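Side-chain contacts in ribosome inactivating type 1 protein (Iris hollandica, PDB 3MVG), which belongs to the single-chain (type 1) ribosome-inactivating proteins and has their mixed alpha/beta fold, a six-stranded mixed sheet packed against a largely helical part: residues R26-T31 and D35-P40; T206-A211 and C242-L247; L64-V69 and L158-A163. All coordinates share one frame; numbering follows the deposited sequence.

Contact 1. Residues R26-T31 and D35-P40; sequences RLSSGT and DIPLLP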
# COMPACT_ATOMS: atom_id res chain seq x y z
N ARG A 26 -15.00 -10.40 6.08
CA ARG A 26 -15.60 -11.68 6.45
C ARG A 26 -14.81 -12.44 7.51
O ARG A 26 -15.39 -13.16 8.32
CB ARG A 26 -15.80 -12.57 5.21
CG ARG A 26 -16.67 -11.98 4.08
CD ARG A 26 -18.17 -11.86 4.41
NE ARG A 26 -18.46 -10.79 5.37
CZ ARG A 26 -18.47 -9.49 5.07
NH1 ARG A 26 -18.21 -9.08 3.83
NH2 ARG A 26 -18.74 -8.60 6.01
N LEU A 27 -13.48 -12.31 7.49
CA LEU A 27 -12.64 -12.92 8.52
C LEU A 27 -12.88 -12.29 9.88
O LEU A 27 -12.99 -12.99 10.88
CB LEU A 27 -11.16 -12.77 8.15
CG LEU A 27 -10.68 -13.64 6.99
CD1 LEU A 27 -9.32 -13.14 6.55
CD2 LEU A 27 -10.59 -15.11 7.40
N SER A 28 -12.97 -10.96 9.90
CA SER A 28 -13.11 -10.18 11.11
C SER A 28 -14.29 -10.61 11.98
O SER A 28 -15.34 -11.00 11.48
CB SER A 28 -13.32 -8.73 10.70
OG SER A 28 -13.55 -7.93 11.84
N SER A 29 -14.09 -10.52 13.29
CA SER A 29 -15.18 -10.70 14.26
C SER A 29 -16.09 -9.49 14.35
O SER A 29 -17.10 -9.54 15.02
CB SER A 29 -14.62 -10.97 15.65
OG SER A 29 -14.11 -9.77 16.22
N GLY A 30 -15.69 -8.38 13.72
CA GLY A 30 -16.44 -7.13 13.87
C GLY A 30 -15.87 -6.23 14.94
O GLY A 30 -15.95 -5.00 14.83
N THR A 31 -15.31 -6.82 16.00
CA THR A 31 -14.61 -6.06 17.04
C THR A 31 -13.38 -5.38 16.44
O THR A 31 -12.65 -5.97 15.63
CB THR A 31 -14.23 -6.96 18.22
OG1 THR A 31 -15.42 -7.50 18.80
CG2 THR A 31 -13.46 -6.19 19.31
N ASP A 35 -8.45 0.42 15.82
CA ASP A 35 -8.82 0.54 14.41
C ASP A 35 -8.28 -0.58 13.52
O ASP A 35 -8.19 -0.41 12.29
CB ASP A 35 -8.50 1.94 13.85
CG ASP A 35 -9.36 3.00 14.47
OD1 ASP A 35 -10.52 2.70 14.82
OD2 ASP A 35 -8.88 4.14 14.62
N ILE A 36 -7.94 -1.71 14.14
CA ILE A 36 -7.58 -2.92 13.43
C ILE A 36 -8.60 -4.00 13.81
O ILE A 36 -8.93 -4.16 14.99
CB ILE A 36 -6.16 -3.40 13.78
CG1 ILE A 36 -5.15 -2.25 13.67
CG2 ILE A 36 -5.75 -4.57 12.87
CD1 ILE A 36 -3.76 -2.62 14.09
N PRO A 37 -9.14 -4.72 12.81
CA PRO A 37 -10.09 -5.79 13.11
C PRO A 37 -9.50 -6.90 13.97
O PRO A 37 -8.37 -7.35 13.74
CB PRO A 37 -10.44 -6.36 11.74
CG PRO A 37 -10.24 -5.22 10.81
CD PRO A 37 -9.04 -4.49 11.35
N LEU A 38 -10.28 -7.33 14.96
CA LEU A 38 -9.92 -8.45 15.81
C LEU A 38 -10.55 -9.71 15.25
O LEU A 38 -11.75 -9.75 14.98
CB LEU A 38 -10.45 -8.19 17.22
CG LEU A 38 -10.08 -9.19 18.33
CD1 LEU A 38 -8.59 -9.19 18.58
CD2 LEU A 38 -10.83 -8.83 19.60
N LEU A 39 -9.74 -10.74 15.04
CA LEU A 39 -10.26 -12.01 14.55
C LEU A 39 -11.07 -12.71 15.65
O LEU A 39 -10.91 -12.40 16.85
CB LEU A 39 -9.12 -12.89 14.03
CG LEU A 39 -8.47 -12.35 12.75
CD1 LEU A 39 -7.29 -13.21 12.38
CD2 LEU A 39 -9.45 -12.27 11.57
N PRO A 40 -11.98 -13.62 15.27
CA PRO A 40 -12.83 -14.28 16.26
C PRO A 40 -12.08 -15.21 17.21
O PRO A 40 -10.94 -15.62 16.94
CB PRO A 40 -13.82 -15.10 15.42
CG PRO A 40 -13.35 -15.05 14.05
CD PRO A 40 -12.35 -13.98 13.88

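Contact 2. Residues T206-A211 and C242-L247; sequences TEVQRA and CGLALL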
# COMPACT_ATOMS: atom_id res chain seq x y z
N THR A 206 -0.59 -9.35 19.64
CA THR A 206 -0.65 -9.33 21.10
C THR A 206 -0.25 -7.96 21.66
O THR A 206 -0.95 -7.41 22.53
CB THR A 206 0.19 -10.46 21.67
OG1 THR A 206 -0.42 -11.70 21.31
CG2 THR A 206 0.29 -10.37 23.20
N GLU A 207 0.83 -7.39 21.14
CA GLU A 207 1.28 -6.08 21.62
C GLU A 207 0.22 -5.00 21.38
O GLU A 207 0.00 -4.14 22.23
CB GLU A 207 2.62 -5.67 21.02
CG GLU A 207 3.82 -6.52 21.48
CD GLU A 207 3.99 -6.56 22.99
OE1 GLU A 207 3.86 -5.50 23.65
OE2 GLU A 207 4.26 -7.66 23.52
N VAL A 208 -0.47 -5.06 20.25
CA VAL A 208 -1.56 -4.12 20.01
C VAL A 208 -2.66 -4.25 21.07
O VAL A 208 -3.16 -3.24 21.58
CB VAL A 208 -2.12 -4.23 18.57
CG1 VAL A 208 -3.43 -3.45 18.42
CG2 VAL A 208 -1.10 -3.75 17.57
N GLN A 209 -3.00 -5.49 21.41
CA GLN A 209 -4.07 -5.74 22.38
C GLN A 209 -3.70 -5.38 23.82
O GLN A 209 -4.58 -5.03 24.61
CB GLN A 209 -4.58 -7.18 22.29
CG GLN A 209 -5.43 -7.41 21.04
CD GLN A 209 -5.57 -8.86 20.69
OE1 GLN A 209 -6.44 -9.56 21.20
NE2 GLN A 209 -4.70 -9.34 19.80
N ARG A 210 -2.41 -5.44 24.15
CA ARG A 210 -1.93 -5.16 25.51
C ARG A 210 -1.41 -3.74 25.68
O ARG A 210 -1.03 -3.34 26.79
CB ARG A 210 -0.83 -6.14 25.89
CG ARG A 210 -1.23 -7.60 25.86
CD ARG A 210 -0.16 -8.46 26.51
NE ARG A 210 -0.10 -8.22 27.95
CZ ARG A 210 0.55 -8.99 28.82
NH1 ARG A 210 1.22 -10.06 28.40
NH2 ARG A 210 0.54 -8.69 30.11
N ALA A 211 -1.38 -2.96 24.60
CA ALA A 211 -0.79 -1.63 24.63
C ALA A 211 -1.52 -0.70 25.61
O ALA A 211 -2.73 -0.82 25.80
CB ALA A 211 -0.78 -1.02 23.24
N CYS A 242 3.72 -1.20 9.40
CA CYS A 242 3.59 -2.63 9.09
C CYS A 242 2.34 -2.92 8.26
O CYS A 242 2.23 -3.97 7.63
CB CYS A 242 3.54 -3.46 10.36
SG CYS A 242 4.95 -3.28 11.46
N GLY A 243 1.37 -2.01 8.30
CA GLY A 243 0.08 -2.28 7.69
C GLY A 243 -0.64 -3.44 8.37
O GLY A 243 -1.41 -4.16 7.74
N LEU A 244 -0.40 -3.62 9.67
CA LEU A 244 -1.08 -4.68 10.41
C LEU A 244 -2.59 -4.49 10.26
O LEU A 244 -3.11 -3.43 10.60
CB LEU A 244 -0.65 -4.66 11.88
CG LEU A 244 -1.28 -5.72 12.78
CD1 LEU A 244 -0.90 -7.12 12.35
CD2 LEU A 244 -0.83 -5.46 14.22
N ALA A 245 -3.28 -5.51 9.75
CA ALA A 245 -4.63 -5.33 9.24
C ALA A 245 -5.66 -6.27 9.81
O ALA A 245 -6.86 -6.10 9.58
CB ALA A 245 -4.63 -5.42 7.71
N LEU A 246 -5.19 -7.29 10.52
CA LEU A 246 -6.02 -8.24 11.26
C LEU A 246 -5.24 -8.62 12.51
O LEU A 246 -4.02 -8.75 12.44
CB LEU A 246 -6.27 -9.52 10.46
CG LEU A 246 -6.99 -9.42 9.12
CD1 LEU A 246 -6.93 -10.75 8.39
CD2 LEU A 246 -8.43 -8.98 9.33
N LEU A 247 -5.95 -8.80 13.62
CA LEU A 247 -5.31 -9.17 14.88
C LEU A 247 -5.68 -10.57 15.30
O LEU A 247 -6.86 -10.90 15.42
CB LEU A 247 -5.70 -8.21 16.00
CG LEU A 247 -5.45 -6.72 15.80
CD1 LEU A 247 -6.10 -5.96 16.93
CD2 LEU A 247 -3.98 -6.39 15.69

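Contact 3. Residues L64-V69 and L158-A163; sequences LVLNRV and LVSETA. With SO4 (sulfate ion), chain C.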
# COMPACT_ATOMS: atom_id res chain seq x y z
N LEU A 64 -9.78 -22.53 -1.21
CA LEU A 64 -9.07 -22.59 0.05
C LEU A 64 -10.06 -22.54 1.20
O LEU A 64 -11.07 -21.84 1.13
CB LEU A 64 -8.11 -21.41 0.19
CG LEU A 64 -7.03 -21.21 -0.86
CD1 LEU A 64 -6.26 -19.93 -0.57
CD2 LEU A 64 -6.09 -22.41 -0.89
N VAL A 65 -9.77 -23.29 2.26
CA VAL A 65 -10.55 -23.21 3.49
C VAL A 65 -9.68 -22.47 4.49
O VAL A 65 -8.58 -22.92 4.81
CB VAL A 65 -10.94 -24.60 4.02
CG1 VAL A 65 -11.83 -24.47 5.26
CG2 VAL A 65 -11.62 -25.42 2.93
N LEU A 66 -10.17 -21.33 4.96
CA LEU A 66 -9.47 -20.57 5.98
C LEU A 66 -10.17 -20.74 7.32
O LEU A 66 -11.38 -20.91 7.40
CB LEU A 66 -9.39 -19.09 5.61
CG LEU A 66 -8.25 -18.70 4.67
CD1 LEU A 66 -8.38 -19.39 3.31
CD2 LEU A 66 -8.18 -17.19 4.51
N ASN A 67 -9.36 -20.72 8.38
CA ASN A 67 -9.86 -20.60 9.73
C ASN A 67 -9.94 -19.10 10.02
O ASN A 67 -8.93 -18.40 9.96
CB ASN A 67 -8.91 -21.31 10.68
CG ASN A 67 -9.36 -21.27 12.13
OD1 ASN A 67 -10.38 -20.67 12.47
ND2 ASN A 67 -8.59 -21.92 12.99
N ARG A 68 -11.13 -18.59 10.30
CA ARG A 68 -11.29 -17.18 10.61
C ARG A 68 -10.51 -16.74 11.85
O ARG A 68 -10.13 -15.58 11.96
CB ARG A 68 -12.77 -16.82 10.79
CG ARG A 68 -13.62 -16.93 9.53
CD ARG A 68 -15.12 -16.69 9.80
NE ARG A 68 -15.37 -15.35 10.30
CZ ARG A 68 -16.03 -15.05 11.42
NH1 ARG A 68 -16.57 -15.99 12.19
NH2 ARG A 68 -16.18 -13.77 11.76
N VAL A 69 -10.26 -17.66 12.77
CA VAL A 69 -9.51 -17.36 14.00
C VAL A 69 -8.11 -16.83 13.69
O VAL A 69 -7.62 -15.93 14.37
CB VAL A 69 -9.47 -18.60 14.95
CG1 VAL A 69 -8.64 -18.32 16.21
CG2 VAL A 69 -10.87 -19.02 15.33
N LEU A 158 -0.18 -14.86 -0.68
CA LEU A 158 -0.97 -13.92 -1.47
C LEU A 158 -2.42 -13.79 -1.02
O LEU A 158 -3.14 -12.92 -1.52
CB LEU A 158 -0.88 -14.25 -2.97
CG LEU A 158 0.53 -14.12 -3.54
CD1 LEU A 158 0.55 -14.58 -4.98
CD2 LEU A 158 1.01 -12.69 -3.44
N VAL A 159 -2.84 -14.64 -0.08
CA VAL A 159 -4.19 -14.57 0.48
C VAL A 159 -4.12 -14.27 1.98
O VAL A 159 -4.58 -13.21 2.41
CB VAL A 159 -4.99 -15.86 0.19
CG1 VAL A 159 -6.33 -15.82 0.88
CG2 VAL A 159 -5.17 -16.04 -1.32
N SER A 160 -3.54 -15.17 2.77
CA SER A 160 -3.49 -14.99 4.23
C SER A 160 -2.55 -13.86 4.66
O SER A 160 -2.91 -13.03 5.49
CB SER A 160 -3.07 -16.28 4.92
OG SER A 160 -3.99 -17.33 4.67
N GLU A 161 -1.33 -13.85 4.13
CA GLU A 161 -0.35 -12.87 4.61
C GLU A 161 -0.67 -11.45 4.18
O GLU A 161 -0.45 -10.51 4.94
CB GLU A 161 1.08 -13.25 4.22
CG GLU A 161 1.57 -14.61 4.73
CD GLU A 161 1.78 -14.70 6.23
OE1 GLU A 161 1.48 -13.74 6.97
OE2 GLU A 161 2.28 -15.76 6.67
N THR A 162 -1.16 -11.29 2.95
CA THR A 162 -1.62 -9.98 2.48
C THR A 162 -2.88 -9.52 3.22
O THR A 162 -3.05 -8.32 3.47
CB THR A 162 -1.86 -10.00 0.98
OG1 THR A 162 -2.72 -11.11 0.69
CG2 THR A 162 -0.55 -10.15 0.20
N ALA A 163 -3.77 -10.45 3.58
CA ALA A 163 -4.92 -10.08 4.42
C ALA A 163 -4.42 -9.56 5.78
O ALA A 163 -4.94 -8.58 6.30
CB ALA A 163 -5.85 -11.27 4.63
S SO4 C . -17.75 -14.06 15.36
O1 SO4 C . -17.99 -15.35 14.84
O2 SO4 C . -16.71 -13.90 16.30
O3 SO4 C . -17.37 -13.20 14.34
O4 SO4 C . -19.05 -13.64 15.88

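Contact 1. Residues R26-T31 and D35-P40
Leu38 meets Thr31 through both backbone and side chain and meets Ser29 through its carbonyl, and these three residues bury more surface than any others in the contact. Leu38 N donates to Thr31 O over 2.8 Å in a nearly straight bond, 172° at the hydrogen. The side chains of the two residues lie alongside each other and point the same way. With CG anti to the backbone N (chi1 -175°), Leu38 holds its CD2 branch 3.7 Å from the methyl CG2 of Thr31.

Ser29 grips Leu38 O twice, through its backbone N and its OG. Ser29 N reaches it at 3.0 Å from only slightly off the carbonyl plane, whereas Ser29 OG donates to Leu38 O over 2.7 Å from above that plane. The serine can do this because its OG stands between its own N and carbonyl carbon (chi1 75°), and from there OG also accepts from Thr31 N, an ST turn. Ser28 OG forms another ST turn with Gly30 N, and the same oxygen lies 3.5 Å from Pro37 CB. Nearer the helix, Pro40 CD comes to 3.2 Å from Leu27 O, and the CD2 methyl of Leu39 packs on Leu27 CB.

Leu38 is further enclosed by Gln209 and Arg249, while Asp35 forms a salt bridge with Arg184 of the second subunit. The arrangement is that of a helix terminus running into a beta hairpin: two overlapping ST turns after helix 13-27 redirect the chain into the short antiparallel pair 32-33 and 36-37, whose returning arm is bonded back onto the turn.

Contact 2. Residues T206-A211 and C242-L247
A small apolar interface between the last turns of helix 201-210 and the irregular chain that follows helix 235-240 makes up this contact, in the C-terminal part of the ribosome-inactivating fold. Val208 is its centre, pointing at the loop and splitting its two methyls between two leucines. CG1, anti to the backbone N (chi1 168°), meets the forked end of Leu247 and lies 4.0 Å from Leu247 CD1, with CD2 of that leucine equally near. The two side chains cross at about a right angle, and the valine methyl sits against both branches of the fork. On its other branch, Val208 CG2 touches Leu244 CD2 at 3.8 Å as these side chains slide past each other in opposite directions.

Gln209 extends the interface at the root of Leu247. Its chain is stretched beyond CG and runs past the leucine, bringing Gln209 NE2 to 4.1 Å from Leu247 CB without a bond between them. The amide is held from elsewhere: NE2 donates to Leu248 O and to Ser205 O, while OE1 accepts from Trp250 N. Three bonds to backbone groups should fix the rotation of the amide and keep its polar atoms satisfied beside the leucine.

Ile36 of strand 36-37 packs on both Leu244 and Leu247, and Phe165 adds to the surroundings of Leu244. Leu247 is also bonded through its backbone to Pro37 and Leu39. The loop, the end of helix 201-210 and strand 36-37 thus meet around Leu244 and Leu247, while Glu207, on another face of that helix, packs on strand 215-223.

Contact 3. Residues L64-V69 and L158-A163
Leu64 has CG anti to its carbonyl carbon (chi1 -59°), which turns the side chain toward the helix with CD1 leading, and there it meets Val159 tip to tip. Val159 sets CG1 anti to the backbone N (chi1 175°), an orientation that turns CG2 to Leu64 and CG1 to Leu66. Leu64 CD1 and Val159 CG2 come within 4.1 Å.

Two residues on, Leu66 points to the same side of the strand. In the conformer described, one of two modelled, its CD2 methyl lies 4.3 Å from Val159 CG1. The same methyl, Leu66 CD2, is 4.2 Å from Ser160 OG. Ser160 OG has its polar partner outside the pair, in a hydrogen bond with Ala71 O, and offers Leu66 only van der Waals contact. The axes of strand 64-67 and helix 158-163 approach to 11.0 Å, 30° apart in direction, and the helix carries a wider pi-type turn at 158-161, just where it meets the strand. Leu23 of helix 13-27 also packs on Val159, while Val52 and Leu54 of the adjacent strand flank Leu66 and Leu64.

At the end of the strand, Asn67 OD1 accepts from Val69 N in an Asx turn, the donor standing above the carbonyl plane. Arg68 points a guanidinium edge at a sulfate ion, its NH1 bonding to O1 at 3.1 Å and its NH2 to O3 at 2.9 Å, both nearly straight. Gln47 O, Arg26 O and Ser28 O also accept from this arginine.

The chemistry divides accordingly: strand and helix cohere across the protein's interior by loose dispersion contacts with no bond between them, whereas the segment's charged end is fixed by directional bonds, its positive charge probably balanced in this crystal by the sulfate.

How the contacts relate
From the N terminus, contact 1 closes first, a tight local turn with three residues between its segments that folds the chain at 36-40 back on the turn that ends helix 13-27. Contact 3 follows, spanning 88 residues to join strand 61-67 of the main sheet to helix 146-164 near the centre of the chain. Contact 2 closes last, over a 30-residue excursion that includes strands 215-223 and 229-234. The three are in series, neither nested nor crossed, yet they touch: contact 1 is bonded backbone to backbone with contact 2 and lends carbonyls to contact 3, and Ala163 packs on Ala245 and Leu246. Contact 1 thereby links the main sheet to the C-terminal part.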